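Local coordinates for protein cytosol aminopeptidase (Coxiella burnetii, PDB 3IJ3) that probably removes amino-terminal residues from peptides as a manganese-dependent metalloaminopeptidase of the M17 family, at residues D27-E32 against L153-A158; Q61-S66 against C76-S81; A202-I207 against I233-G238; C253-G258 against V303-G308. One frame throughout, in Å; residues are numbered along the deposited sequence. Where two conformers were deposited one is given.

Interaction 1: D27-E32 against L153-A158; sequences DCYLTE and LFLPQA
Tyr-29 CG stands anti to the carbonyl carbon (chi1 -62°), and Leu-155 CG is anti to its own backbone N. These torsions put the ring of Tyr-29 and a methyl of Leu-155, the residue that follows strand 151-154, on the same side, where the two side chains cross. The methyl lies over the phenol: Leu-155 CD2 is 4.1 Å from the centroid of the Tyr-29 ring and 18° off its normal, a CH-pi contact. The opposite face of the ring carries Cys-28 SG, toward the rim. Leu-153 O sits at the ring edge, in plane, 3.5 Å from Tyr-29 CD1. The ring is therefore bounded on both faces and at an edge. Its hydroxyl is hydrogen-bonded to Leu-130 O, in helix 123-135.

Leu-30 and Phe-154 point to the other side of the sheet. The Phe-154 ring lies along the backbone of residues 30-32, with CD1 3.4 Å from Leu-30 O. The ring of Phe-37 meets the same ring.

Three backbone bonds hold the strands. Leu-153 N donates to Cys-28 O at 3.0 Å. Leu-30 N donates to Leu-153 O at 2.8 Å. Leu-155 N donates to Leu-30 O at 2.9 Å, the straightest of the three at 169°. The peptide groups on either side of Leu-30 are thus both bonded to the neighbouring strand. This alternation is the pattern of a parallel beta pair, here the short strand 29-30 added at the outer edge of the mixed sheet of the N-terminal domain.

Interaction 2: Q61-S66 against C76-S81; sequences QWVKAS and CSIPES
Trp-62 of helix 57-66 is laid against strand 75-79, an edge strand of the N-terminal domain's mixed sheet, in a helix-on-strand packing. Its indole NE1 donates to Ser-77 O at 2.8 Å. The bond is bent, 131° at the hydrogen, and the oxygen is tilted from the ring plane. Pro-79 approaches from over a face. Its CD is 3.6 Å from the centroid of the Trp-62 five-membered ring and 10° off the normal, a close CH-pi contact. A third neighbour is sulfur: Cys-76 SG lies 3.8 Å from Trp-62 NE1, set obliquely to the ring.

The indole reaches the strand because Trp-62 CG is anti to the backbone N (chi1 176°). One residue on, Val-63 uses a single branch. Its CG2 touches Ile-78 CD1 at 4.0 Å and Cys-76 SG at 4.1 Å, and the valine also packs on Leu-52 of helix 48-52.

Further out, strand 85-91 holds the segment in place through backbone bonds to Cys-76 and Ile-78. The second subunit also packs here. Its Trp-62 meets this Trp-62 with the ring planes steeply inclined, and its Pro-79 touches the same indole, so the site is part of a subunit interface. Ser-66 turns its hydroxyl back into its own helix: OG donates to Val-63 O at 2.8 Å, from above the carbonyl plane, and is 3.6 Å from Cys-76 SG.

Interaction 3: A202-I207 against I233-G238; sequences AKVKII and IDLKWG. With SO4 (sulfate ion), chain G.
The indole of Trp-237 meets Ala-202 at its edge, with Ala-202 CB near the ring plane and 4.2 Å from Trp-237 CD1. The same methyl touches Leu-235 CG at 4.0 Å. Ile-287 and Met-288 of helix 275-289 also pack on this indole. The other flat group is the carboxylate of Asp-234. Lys-205 lies beside it and points the same way, with its CE 3.4 Å from Asp-234 OD2. The Lys-205 NZ to Asp-234 OD2 salt bridge is long, at 3.8 Å. A water donates to Asp-234 OD2 at 2.7 Å, and its bond from Lys-205 NZ is weak. The carboxylate's stronger partner is Arg-297, which forms a salt bridge to OD2.

Strands 203-208 and 231-237 run antiparallel as neighbours in the large mixed sheet of the catalytic domain, with strand 203-208 beyond 231-237 at the sheet's margin. Lys-203 with Lys-236 and Lys-205 with Asp-234 are hydrogen-bonded pairs, each joined by two backbone bonds. Val-204 with Leu-235 and Ile-206 with Ile-233 are the non-hydrogen-bonded pairs. Their side chains take the other side of the sheet, toward helix 186-200.

Lys-203 and Lys-236 run side by side to one sulfate, probably from the crystallisation liquor. Lys-203 bends at chi3 (90°) and its NZ donates to sulfate O1 at 2.7 Å. Lys-236 stays extended, and its NZ donates to O3 at 2.6 Å. Arg-295 binds the same anion, while Glu-349 pairs with Lys-236.

Interaction 4: C253-G258 against V303-G308; sequences CFDSGG and VENAIG. With LI (lithium ion), chain C.
Asp-255 and Asn-305 lie side by side and point the same way, joined by a bond from Asn-305 ND2 to Asp-255 OD1 of 2.8 Å. The amide comes from the syn side, 34° out of the carboxylate plane. The opposite face of that plane is used by Gly-257 N, which donates to the same OD1 at 2.9 Å and closes an Asx turn. Two donors thus grip OD1. The other oxygen, Asp-255 OD2, binds the lithium ion at 2.3 Å. Asp-273, Glu-334 and a water also bind this ion, and Lys-250 belongs to the site. Asn-305 ND2 has a second acceptor in Thr-331 O, so both ends of the amide-to-carboxylate link are tied down.

The carbonyl of Asn-305 is doubly held as well. It accepts from Ser-256 N and, at 2.7 Å, from Ser-256 OG. That hydroxyl in turn accepts from Gly-258 N at 3.0 Å, forming an ST turn. Phe-254 O takes Asn-305 N at 2.9 Å, and Cys-253 N donates to Val-303 O at 2.8 Å. These bonds join strand 254-255 to strand 295-305 in parallel.

Glu-304 crosses Phe-254 obliquely, with ring and carboxylate planes 82° apart. Its charge is met by Arg-313 of the third subunit. Ile-307 packs on Ile-307 of two neighbouring subunits.

With OD1 gripped from both faces, the rotation of the Asp-255 carboxylate is probably fixed, and OD2 is presented to the metal. Asn-305 thus probably acts as a second-shell residue. The site, here holding lithium, is consistent with the manganese centre assigned to the family.

In the fold
Interactions 1 and 2 belong to the same N-terminal sheet, at its two outermost strands, with centres 27 Å apart. Along the chain, interaction 2 is nested inside the loop closed by interaction 1. Interactions 3 and 4 share the large catalytic sheet, where strands 231-237 and 295-305 are neighbours; their centres are 25 Å apart. Interaction 3 is partly buried, and its charged face carries lysines and a sulfate. The other three are buried. Interaction 1 is a backbone-bonded strand pair with aromatic and leucine side chains on its faces; interaction 2 rests on side-chain packing round one indole. Interaction 4 is mainly polar and holds a metal ligand. Other subunits reach interactions 2 and 4 but not 1 and 3.

Interaction 1: D27-E32 against L153-A158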
loop_
_atom_site.group_PDB
_atom_site.type_symbol
_atom_site.label_atom_id
_atom_site.label_comp_id
_atom_site.label_asym_id
_atom_site.label_seq_id
_atom_site.Cartn_x
_atom_site.Cartn_y
_atom_site.Cartn_z
ATOM N N ASP A 27 4.847 -25.999 -41.063
ATOM C CA ASP A 27 5.237 -25.379 -42.338
ATOM C C ASP A 27 6.554 -24.573 -42.265
ATOM O O ASP A 27 6.927 -23.925 -43.234
ATOM C CB ASP A 27 4.111 -24.566 -42.966
ATOM C CG ASP A 27 3.745 -23.342 -42.170
ATOM O OD1 ASP A 27 4.429 -23.039 -41.164
ATOM O OD2 ASP A 27 2.761 -22.672 -42.572
ATOM N N CYS A 28 7.235 -24.595 -41.119
ATOM C CA CYS A 28 8.571 -23.984 -41.022
ATOM C C CYS A 28 9.627 -24.985 -41.542
ATOM O O CYS A 28 10.812 -24.642 -41.670
ATOM C CB CYS A 28 8.897 -23.590 -39.587
ATOM S SG CYS A 28 8.772 -24.931 -38.421
ATOM N N TYR A 29 9.202 -26.222 -41.818
ATOM C CA TYR A 29 10.114 -27.261 -42.293
ATOM C C TYR A 29 9.832 -27.711 -43.706
ATOM O O TYR A 29 8.705 -27.615 -44.190
ATOM C CB TYR A 29 10.046 -28.510 -41.403
ATOM C CG TYR A 29 10.460 -28.302 -39.972
ATOM C CD1 TYR A 29 11.761 -27.945 -39.657
ATOM C CD2 TYR A 29 9.574 -28.541 -38.926
ATOM C CE1 TYR A 29 12.167 -27.772 -38.330
ATOM C CE2 TYR A 29 9.963 -28.378 -37.608
ATOM C CZ TYR A 29 11.258 -27.976 -37.320
ATOM O OH TYR A 29 11.634 -27.833 -36.025
ATOM N N LEU A 30 10.883 -28.224 -44.348
ATOM C CA LEU A 30 10.806 -28.787 -45.678
ATOM C C LEU A 30 11.084 -30.268 -45.532
ATOM O O LEU A 30 11.949 -30.660 -44.755
ATOM C CB LEU A 30 11.833 -28.143 -46.601
ATOM C CG LEU A 30 11.633 -26.654 -46.827
ATOM C CD1 LEU A 30 12.817 -26.075 -47.574
ATOM C CD2 LEU A 30 10.338 -26.393 -47.560
ATOM N N THR A 31 10.359 -31.107 -46.264
ATOM C CA THR A 31 10.560 -32.548 -46.131
ATOM C C THR A 31 11.073 -33.262 -47.384
ATOM O O THR A 31 11.448 -34.425 -47.297
ATOM C CB THR A 31 9.301 -33.231 -45.546
ATOM O OG1 THR A 31 8.166 -32.882 -46.331
ATOM C CG2 THR A 31 9.074 -32.756 -44.094
ATOM N N GLU A 32 11.130 -32.584 -48.527
ATOM C CA GLU A 32 11.689 -33.209 -49.734
ATOM C C GLU A 32 13.161 -32.830 -49.848
ATOM O O GLU A 32 13.492 -31.657 -50.013
ATOM C CB GLU A 32 10.951 -32.791 -51.009
ATOM C CG GLU A 32 11.585 -33.417 -52.283
ATOM C CD GLU A 32 10.843 -33.089 -53.573
ATOM O OE1 GLU A 32 9.720 -32.534 -53.508
ATOM O OE2 GLU A 32 11.388 -33.403 -54.654
ATOM N N LEU A 153 13.435 -24.674 -43.039
ATOM C CA LEU A 153 14.564 -25.570 -42.814
ATOM C C LEU A 153 14.250 -26.997 -43.182
ATOM O O LEU A 153 13.184 -27.533 -42.829
ATOM C CB LEU A 153 14.958 -25.526 -41.334
ATOM C CG LEU A 153 16.261 -26.162 -40.862
ATOM C CD1 LEU A 153 17.480 -25.421 -41.486
ATOM C CD2 LEU A 153 16.348 -26.095 -39.311
ATOM N N PHE A 154 15.196 -27.643 -43.859
ATOM C CA PHE A 154 15.030 -29.015 -44.202
ATOM C C PHE A 154 15.050 -29.890 -42.944
ATOM O O PHE A 154 15.923 -29.730 -42.081
ATOM C CB PHE A 154 16.120 -29.473 -45.158
ATOM C CG PHE A 154 16.056 -30.936 -45.459
ATOM C CD1 PHE A 154 14.948 -31.464 -46.091
ATOM C CD2 PHE A 154 17.089 -31.787 -45.097
ATOM C CE1 PHE A 154 14.866 -32.828 -46.368
ATOM C CE2 PHE A 154 17.013 -33.143 -45.368
ATOM C CZ PHE A 154 15.891 -33.660 -45.995
ATOM N N LEU A 155 14.084 -30.811 -42.847
ATOM C CA LEU A 155 14.012 -31.751 -41.730
ATOM C C LEU A 155 14.246 -33.180 -42.261
ATOM O O LEU A 155 13.355 -33.751 -42.894
ATOM C CB LEU A 155 12.656 -31.639 -41.023
ATOM C CG LEU A 155 12.376 -32.567 -39.842
ATOM C CD1 LEU A 155 13.430 -32.470 -38.782
ATOM C CD2 LEU A 155 10.976 -32.230 -39.243
ATOM N N PRO A 156 15.427 -33.760 -41.995
ATOM C CA PRO A 156 15.755 -35.110 -42.492
ATOM C C PRO A 156 14.799 -36.176 -41.960
ATOM O O PRO A 156 14.323 -36.087 -40.822
ATOM C CB PRO A 156 17.180 -35.359 -41.981
ATOM C CG PRO A 156 17.685 -34.059 -41.532
ATOM C CD PRO A 156 16.525 -33.186 -41.198
ATOM N N GLN A 157 14.555 -37.191 -42.772
ATOM C CA GLN A 157 13.597 -38.245 -42.447
ATOM C C GLN A 157 13.920 -38.955 -41.130
ATOM O O GLN A 157 13.004 -39.302 -40.356
ATOM C CB GLN A 157 13.496 -39.224 -43.636
ATOM C CG GLN A 157 12.214 -40.061 -43.654
ATOM C CD GLN A 157 12.203 -41.140 -42.603
ATOM O OE1 GLN A 157 13.231 -41.772 -42.345
ATOM N NE2 GLN A 157 11.031 -41.382 -42.004
ATOM N N ALA A 158 15.208 -39.116 -40.842
ATOM C CA ALA A 158 15.649 -39.801 -39.615
ATOM C C ALA A 158 15.209 -39.099 -38.328
ATOM O O ALA A 158 15.055 -39.736 -37.281
ATOM C CB ALA A 158 17.176 -39.960 -39.629
#

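Interaction 2: Q61-S66 against C76-S81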
loop_
_atom_site.group_PDB
_atom_site.type_symbol
_atom_site.label_atom_id
_atom_site.label_comp_id
_atom_site.label_asym_id
_atom_site.label_seq_id
_atom_site.Cartn_x
_atom_site.Cartn_y
_atom_site.Cartn_z
ATOM N N GLN A 61 36.968 -11.752 -47.858
ATOM C CA GLN A 61 36.766 -10.283 -47.814
ATOM C C GLN A 61 35.426 -9.908 -47.191
ATOM O O GLN A 61 35.330 -8.963 -46.370
ATOM C CB GLN A 61 36.796 -9.683 -49.224
ATOM C CG GLN A 61 38.141 -9.812 -49.973
ATOM C CD GLN A 61 39.213 -8.851 -49.471
ATOM O OE1 GLN A 61 39.011 -8.095 -48.495
ATOM N NE2 GLN A 61 40.374 -8.868 -50.147
ATOM N N TRP A 62 34.384 -10.643 -47.575
ATOM C CA TRP A 62 33.034 -10.334 -47.087
ATOM C C TRP A 62 32.876 -10.557 -45.591
ATOM O O TRP A 62 32.319 -9.703 -44.896
ATOM C CB TRP A 62 31.962 -11.101 -47.862
ATOM C CG TRP A 62 30.603 -10.885 -47.329
ATOM C CD1 TRP A 62 29.879 -11.735 -46.541
ATOM C CD2 TRP A 62 29.799 -9.718 -47.501
ATOM N NE1 TRP A 62 28.663 -11.170 -46.228
ATOM C CE2 TRP A 62 28.583 -9.940 -46.822
ATOM C CE3 TRP A 62 29.986 -8.513 -48.166
ATOM C CZ2 TRP A 62 27.570 -8.982 -46.772
ATOM C CZ3 TRP A 62 28.959 -7.568 -48.137
ATOM C CH2 TRP A 62 27.773 -7.818 -47.451
ATOM N N VAL A 63 33.337 -11.695 -45.093
ATOM C CA VAL A 63 33.220 -11.980 -43.670
ATOM C C VAL A 63 33.966 -10.912 -42.862
ATOM O O VAL A 63 33.465 -10.451 -41.837
ATOM C CB VAL A 63 33.677 -13.409 -43.320
ATOM C CG1 VAL A 63 33.604 -13.638 -41.819
ATOM C CG2 VAL A 63 32.808 -14.454 -44.074
ATOM N N LYS A 64 35.147 -10.511 -43.333
ATOM C CA LYS A 64 35.910 -9.442 -42.672
ATOM C C LYS A 64 35.174 -8.089 -42.798
ATOM O O LYS A 64 34.985 -7.381 -41.802
ATOM C CB LYS A 64 37.305 -9.350 -43.260
ATOM C CG LYS A 64 38.175 -8.256 -42.652
ATOM C CD LYS A 64 39.576 -8.275 -43.228
ATOM C CE LYS A 64 40.444 -7.169 -42.623
ATOM N NZ LYS A 64 41.803 -7.154 -43.235
ATOM N N ALA A 65 34.700 -7.769 -44.001
ATOM C CA ALA A 65 33.978 -6.505 -44.232
ATOM C C ALA A 65 32.658 -6.389 -43.452
ATOM O O ALA A 65 32.232 -5.293 -43.115
ATOM C CB ALA A 65 33.705 -6.320 -45.710
ATOM N N SER A 66 32.026 -7.517 -43.174
ATOM C CA SER A 66 30.740 -7.533 -42.464
ATOM C C SER A 66 30.858 -7.278 -40.967
ATOM O O SER A 66 29.882 -6.880 -40.344
ATOM C CB SER A 66 30.050 -8.883 -42.661
ATOM O OG SER A 66 30.680 -9.884 -41.863
ATOM N N CYS A 76 26.065 -14.170 -40.419
ATOM C CA CYS A 76 26.752 -13.598 -41.563
ATOM C C CYS A 76 26.198 -14.304 -42.794
ATOM O O CYS A 76 26.429 -15.503 -42.978
ATOM C CB CYS A 76 28.272 -13.764 -41.475
ATOM S SG CYS A 76 29.149 -12.961 -42.872
ATOM N N SER A 77 25.403 -13.575 -43.591
ATOM C CA SER A 77 24.871 -14.084 -44.855
ATOM C C SER A 77 25.933 -13.834 -45.917
ATOM O O SER A 77 26.302 -12.678 -46.166
ATOM C CB SER A 77 23.563 -13.363 -45.205
ATOM O OG SER A 77 22.606 -13.593 -44.188
ATOM N N ILE A 78 26.445 -14.902 -46.507
ATOM C CA ILE A 78 27.537 -14.835 -47.484
ATOM C C ILE A 78 27.032 -14.975 -48.911
ATOM O O ILE A 78 26.366 -15.942 -49.237
ATOM C CB ILE A 78 28.554 -15.951 -47.232
ATOM C CG1 ILE A 78 29.129 -15.830 -45.810
ATOM C CG2 ILE A 78 29.678 -15.930 -48.286
ATOM C CD1 ILE A 78 29.952 -17.001 -45.399
ATOM N N PRO A 79 27.372 -14.010 -49.778
ATOM C CA PRO A 79 26.903 -14.115 -51.168
ATOM C C PRO A 79 27.689 -15.030 -52.081
ATOM O O PRO A 79 28.895 -15.286 -51.870
ATOM C CB PRO A 79 27.025 -12.669 -51.680
ATOM C CG PRO A 79 28.187 -12.102 -50.900
ATOM C CD PRO A 79 28.032 -12.717 -49.505
ATOM N N GLU A 80 26.990 -15.560 -53.083
ATOM C CA GLU A 80 27.599 -16.308 -54.158
ATOM C C GLU A 80 28.106 -15.184 -55.065
ATOM O O GLU A 80 27.767 -14.034 -54.817
ATOM C CB GLU A 80 26.561 -17.102 -54.939
ATOM C CG GLU A 80 25.959 -18.314 -54.227
ATOM C CD GLU A 80 26.911 -19.502 -54.164
ATOM O OE1 GLU A 80 28.114 -19.334 -54.482
ATOM O OE2 GLU A 80 26.442 -20.612 -53.799
ATOM N N SER A 81 28.867 -15.507 -56.108
ATOM C CA SER A 81 29.353 -14.476 -57.065
ATOM C C SER A 81 28.174 -13.864 -57.836
ATOM O O SER A 81 28.284 -12.770 -58.391
ATOM C CB SER A 81 30.396 -15.036 -58.039
ATOM O OG SER A 81 29.824 -15.890 -59.023
#

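Interaction 3: A202-I207 against I233-G238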
loop_
_atom_site.group_PDB
_atom_site.type_symbol
_atom_site.label_atom_id
_atom_site.label_comp_id
_atom_site.label_asym_id
_atom_site.label_seq_id
_atom_site.Cartn_x
_atom_site.Cartn_y
_atom_site.Cartn_z
ATOM N N ALA A 202 -8.050 -42.646 -27.584
ATOM C CA ALA A 202 -8.035 -42.657 -26.112
ATOM C C ALA A 202 -9.479 -42.388 -25.691
ATOM O O ALA A 202 -10.260 -41.863 -26.496
ATOM C CB ALA A 202 -7.132 -41.577 -25.551
ATOM N N LYS A 203 -9.857 -42.791 -24.478
ATOM C CA LYS A 203 -11.210 -42.580 -23.977
ATOM C C LYS A 203 -11.198 -41.363 -23.049
ATOM O O LYS A 203 -10.223 -41.150 -22.327
ATOM C CB LYS A 203 -11.753 -43.825 -23.208
ATOM C CG LYS A 203 -11.076 -44.091 -21.863
ATOM C CD LYS A 203 -11.876 -44.970 -20.806
ATOM C CE LYS A 203 -11.647 -46.438 -20.878
ATOM N NZ LYS A 203 -12.284 -47.097 -19.683
ATOM N N VAL A 204 -12.250 -40.564 -23.102
ATOM C CA VAL A 204 -12.369 -39.385 -22.257
ATOM C C VAL A 204 -13.733 -39.342 -21.588
ATOM O O VAL A 204 -14.778 -39.503 -22.246
ATOM C CB VAL A 204 -12.190 -38.080 -23.056
ATOM C CG1 VAL A 204 -12.259 -36.855 -22.117
ATOM C CG2 VAL A 204 -10.867 -38.088 -23.818
ATOM N N LYS A 205 -13.705 -39.107 -20.280
ATOM C CA LYS A 205 -14.879 -38.958 -19.451
ATOM C C LYS A 205 -14.819 -37.528 -18.898
ATOM O O LYS A 205 -13.767 -37.092 -18.475
ATOM C CB LYS A 205 -14.802 -39.978 -18.280
ATOM C CG LYS A 205 -15.809 -39.762 -17.190
ATOM C CD LYS A 205 -15.862 -40.929 -16.212
ATOM C CE LYS A 205 -14.620 -41.117 -15.411
ATOM N NZ LYS A 205 -14.853 -42.213 -14.422
ATOM N N ILE A 206 -15.944 -36.822 -18.913
ATOM C CA ILE A 206 -16.046 -35.478 -18.346
ATOM C C ILE A 206 -17.019 -35.560 -17.179
ATOM O O ILE A 206 -18.182 -35.968 -17.357
ATOM C CB ILE A 206 -16.591 -34.479 -19.362
ATOM C CG1 ILE A 206 -15.755 -34.483 -20.650
ATOM C CG2 ILE A 206 -16.692 -33.069 -18.742
ATOM C CD1 ILE A 206 -14.316 -34.104 -20.470
ATOM N N ILE A 207 -16.524 -35.211 -15.994
ATOM C CA ILE A 207 -17.323 -35.209 -14.782
ATOM C C ILE A 207 -17.751 -33.751 -14.559
ATOM O O ILE A 207 -16.919 -32.861 -14.403
ATOM C CB ILE A 207 -16.564 -35.774 -13.571
ATOM C CG1 ILE A 207 -16.075 -37.199 -13.887
ATOM C CG2 ILE A 207 -17.476 -35.754 -12.301
ATOM C CD1 ILE A 207 -15.371 -37.901 -12.700
ATOM N N ILE A 233 -11.793 -33.523 -16.185
ATOM C CA ILE A 233 -11.488 -34.273 -17.415
ATOM C C ILE A 233 -10.658 -35.503 -17.011
ATOM O O ILE A 233 -9.649 -35.348 -16.333
ATOM C CB ILE A 233 -10.654 -33.400 -18.372
ATOM C CG1 ILE A 233 -11.403 -32.121 -18.707
ATOM C CG2 ILE A 233 -10.289 -34.177 -19.674
ATOM C CD1 ILE A 233 -10.482 -30.985 -19.175
ATOM N N ASP A 234 -11.042 -36.689 -17.500
ATOM C CA ASP A 234 -10.393 -37.971 -17.161
ATOM C C ASP A 234 -10.187 -38.774 -18.440
ATOM O O ASP A 234 -11.147 -39.293 -19.005
ATOM C CB ASP A 234 -11.296 -38.711 -16.163
ATOM C CG ASP A 234 -10.679 -40.002 -15.579
ATOM O OD1 ASP A 234 -9.563 -40.386 -15.943
ATOM O OD2 ASP A 234 -11.356 -40.634 -14.704
ATOM N N LEU A 235 -8.954 -38.790 -18.931
ATOM C CA LEU A 235 -8.585 -39.510 -20.149
ATOM C C LEU A 235 -7.791 -40.760 -19.833
ATOM O O LEU A 235 -6.934 -40.750 -18.929
ATOM C CB LEU A 235 -7.778 -38.593 -21.092
ATOM C CG LEU A 235 -7.106 -39.189 -22.358
ATOM C CD1 LEU A 235 -6.811 -38.110 -23.404
ATOM C CD2 LEU A 235 -5.797 -39.939 -22.007
ATOM N N LYS A 236 -8.060 -41.843 -20.575
ATOM C CA LYS A 236 -7.317 -43.088 -20.426
ATOM C C LYS A 236 -6.891 -43.639 -21.784
ATOM O O LYS A 236 -7.616 -43.539 -22.768
ATOM C CB LYS A 236 -8.100 -44.161 -19.664
ATOM C CG LYS A 236 -8.247 -43.837 -18.197
ATOM C CD LYS A 236 -8.947 -44.921 -17.396
ATOM C CE LYS A 236 -8.752 -44.652 -15.895
ATOM N NZ LYS A 236 -9.350 -45.709 -15.023
ATOM N N TRP A 237 -5.713 -44.246 -21.799
ATOM C CA TRP A 237 -5.150 -44.848 -23.007
ATOM C C TRP A 237 -4.163 -45.932 -22.659
ATOM O O TRP A 237 -3.510 -45.878 -21.631
ATOM C CB TRP A 237 -4.422 -43.760 -23.821
ATOM C CG TRP A 237 -3.598 -44.211 -24.990
ATOM C CD1 TRP A 237 -3.981 -44.219 -26.282
ATOM C CD2 TRP A 237 -2.235 -44.680 -24.968
ATOM N NE1 TRP A 237 -2.959 -44.677 -27.086
ATOM C CE2 TRP A 237 -1.870 -44.950 -26.303
ATOM C CE3 TRP A 237 -1.285 -44.868 -23.957
ATOM C CZ2 TRP A 237 -0.595 -45.431 -26.655
ATOM C CZ3 TRP A 237 -0.029 -45.352 -24.297
ATOM C CH2 TRP A 237 0.310 -45.621 -25.637
ATOM N N GLY A 238 -4.061 -46.934 -23.528
ATOM C CA GLY A 238 -3.043 -47.941 -23.362
ATOM C C GLY A 238 -3.509 -49.285 -22.868
ATOM O O GLY A 238 -4.658 -49.449 -22.453
HETATM S S SO4 G . -10.331 -48.674 -16.321
HETATM O O1 SO4 G . -11.044 -48.011 -17.409
HETATM O O2 SO4 G . -10.113 -50.077 -16.663
HETATM O O3 SO4 G . -9.040 -48.037 -16.130
HETATM O O4 SO4 G . -11.106 -48.605 -15.088
HETATM O O HOH W 1 -12.948 -40.166 -12.536
#

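Interaction 4: C253-G258 against V303-G308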
loop_
_atom_site.group_PDB
_atom_site.type_symbol
_atom_site.label_atom_id
_atom_site.label_comp_id
_atom_site.label_asym_id
_atom_site.label_seq_id
_atom_site.Cartn_x
_atom_site.Cartn_y
_atom_site.Cartn_z
ATOM N N CYS A 253 -8.593 -22.005 -15.535
ATOM C CA CYS A 253 -8.675 -21.251 -16.796
ATOM C C CYS A 253 -8.496 -19.751 -16.641
ATOM O O CYS A 253 -7.961 -19.080 -17.543
ATOM C CB CYS A 253 -9.937 -21.635 -17.546
ATOM S SG CYS A 253 -9.847 -23.411 -18.071
ATOM N N PHE A 254 -8.956 -19.232 -15.510
ATOM C CA PHE A 254 -8.683 -17.853 -15.124
ATOM C C PHE A 254 -8.714 -17.789 -13.609
ATOM O O PHE A 254 -9.559 -18.416 -12.965
ATOM C CB PHE A 254 -9.636 -16.808 -15.709
ATOM C CG PHE A 254 -9.159 -15.424 -15.470
ATOM C CD1 PHE A 254 -8.082 -14.926 -16.205
ATOM C CD2 PHE A 254 -9.717 -14.624 -14.474
ATOM C CE1 PHE A 254 -7.573 -13.658 -15.961
ATOM C CE2 PHE A 254 -9.214 -13.348 -14.241
ATOM C CZ PHE A 254 -8.137 -12.874 -14.964
ATOM N N ASP A 255 -7.733 -17.091 -13.043
ATOM C CA ASP A 255 -7.661 -16.920 -11.610
ATOM C C ASP A 255 -7.733 -15.434 -11.218
ATOM O O ASP A 255 -6.785 -14.677 -11.413
ATOM C CB ASP A 255 -6.388 -17.570 -11.077
ATOM C CG ASP A 255 -6.340 -17.640 -9.550
ATOM O OD1 ASP A 255 -7.347 -17.312 -8.889
ATOM O OD2 ASP A 255 -5.252 -18.021 -9.051
ATOM N N SER A 256 -8.882 -15.007 -10.699
ATOM C CA SER A 256 -9.034 -13.653 -10.204
ATOM C C SER A 256 -8.498 -13.541 -8.784
ATOM O O SER A 256 -8.351 -12.433 -8.252
ATOM C CB SER A 256 -10.506 -13.280 -10.146
ATOM O OG SER A 256 -11.189 -14.109 -9.189
ATOM N N GLY A 257 -8.267 -14.695 -8.164
ATOM C CA GLY A 257 -7.902 -14.784 -6.772
ATOM C C GLY A 257 -9.098 -15.106 -5.903
ATOM O O GLY A 257 -8.941 -15.572 -4.767
ATOM N N GLY A 258 -10.312 -14.911 -6.445
ATOM C CA GLY A 258 -11.527 -15.112 -5.658
ATOM C C GLY A 258 -11.699 -13.915 -4.724
ATOM O O GLY A 258 -11.169 -12.820 -4.985
ATOM N N VAL A 303 -11.526 -25.349 -13.999
ATOM C CA VAL A 303 -12.396 -24.386 -13.341
ATOM C C VAL A 303 -11.948 -22.947 -13.571
ATOM O O VAL A 303 -10.864 -22.699 -14.125
ATOM C CB VAL A 303 -12.278 -24.578 -11.796
ATOM C CG1 VAL A 303 -12.462 -26.040 -11.334
ATOM C CG2 VAL A 303 -10.908 -24.065 -11.252
ATOM N N GLU A 304 -12.822 -21.998 -13.222
ATOM C CA GLU A 304 -12.435 -20.590 -13.158
ATOM C C GLU A 304 -12.545 -20.236 -11.682
ATOM O O GLU A 304 -13.491 -20.670 -11.019
ATOM C CB GLU A 304 -13.343 -19.637 -13.980
ATOM C CG GLU A 304 -12.882 -18.116 -13.900
ATOM C CD GLU A 304 -13.569 -17.164 -14.927
ATOM O OE1 GLU A 304 -14.279 -17.683 -15.821
ATOM O OE2 GLU A 304 -13.392 -15.894 -14.843
ATOM N N ASN A 305 -11.572 -19.494 -11.153
ATOM C CA ASN A 305 -11.627 -19.017 -9.770
ATOM C C ASN A 305 -12.156 -17.600 -9.876
ATOM O O ASN A 305 -11.401 -16.660 -10.073
ATOM C CB ASN A 305 -10.254 -19.071 -9.100
ATOM C CG ASN A 305 -10.309 -18.813 -7.597
ATOM O OD1 ASN A 305 -11.361 -19.005 -6.954
ATOM N ND2 ASN A 305 -9.167 -18.393 -7.021
ATOM N N ALA A 306 -13.462 -17.459 -9.733
ATOM C CA ALA A 306 -14.122 -16.192 -9.960
ATOM C C ALA A 306 -14.617 -15.482 -8.724
ATOM O O ALA A 306 -14.738 -16.063 -7.663
ATOM C CB ALA A 306 -15.340 -16.427 -10.882
ATOM N N ILE A 307 -14.941 -14.210 -8.932
ATOM C CA ILE A 307 -15.527 -13.360 -7.906
ATOM C C ILE A 307 -16.956 -13.131 -8.291
ATOM O O ILE A 307 -17.269 -12.702 -9.414
ATOM C CB ILE A 307 -14.823 -12.019 -7.778
ATOM C CG1 ILE A 307 -13.436 -12.237 -7.197
ATOM C CG2 ILE A 307 -15.628 -11.088 -6.860
ATOM C CD1 ILE A 307 -12.574 -11.011 -7.205
ATOM N N GLY A 308 -17.854 -13.464 -7.378
ATOM C CA GLY A 308 -19.253 -13.252 -7.647
ATOM C C GLY A 308 -20.098 -13.711 -6.468
ATOM O O GLY A 308 -19.559 -14.126 -5.457
HETATM LI LI LI C . -4.301 -20.072 -9.279
HETATM O O HOH W 2 -3.231 -19.599 -7.759
#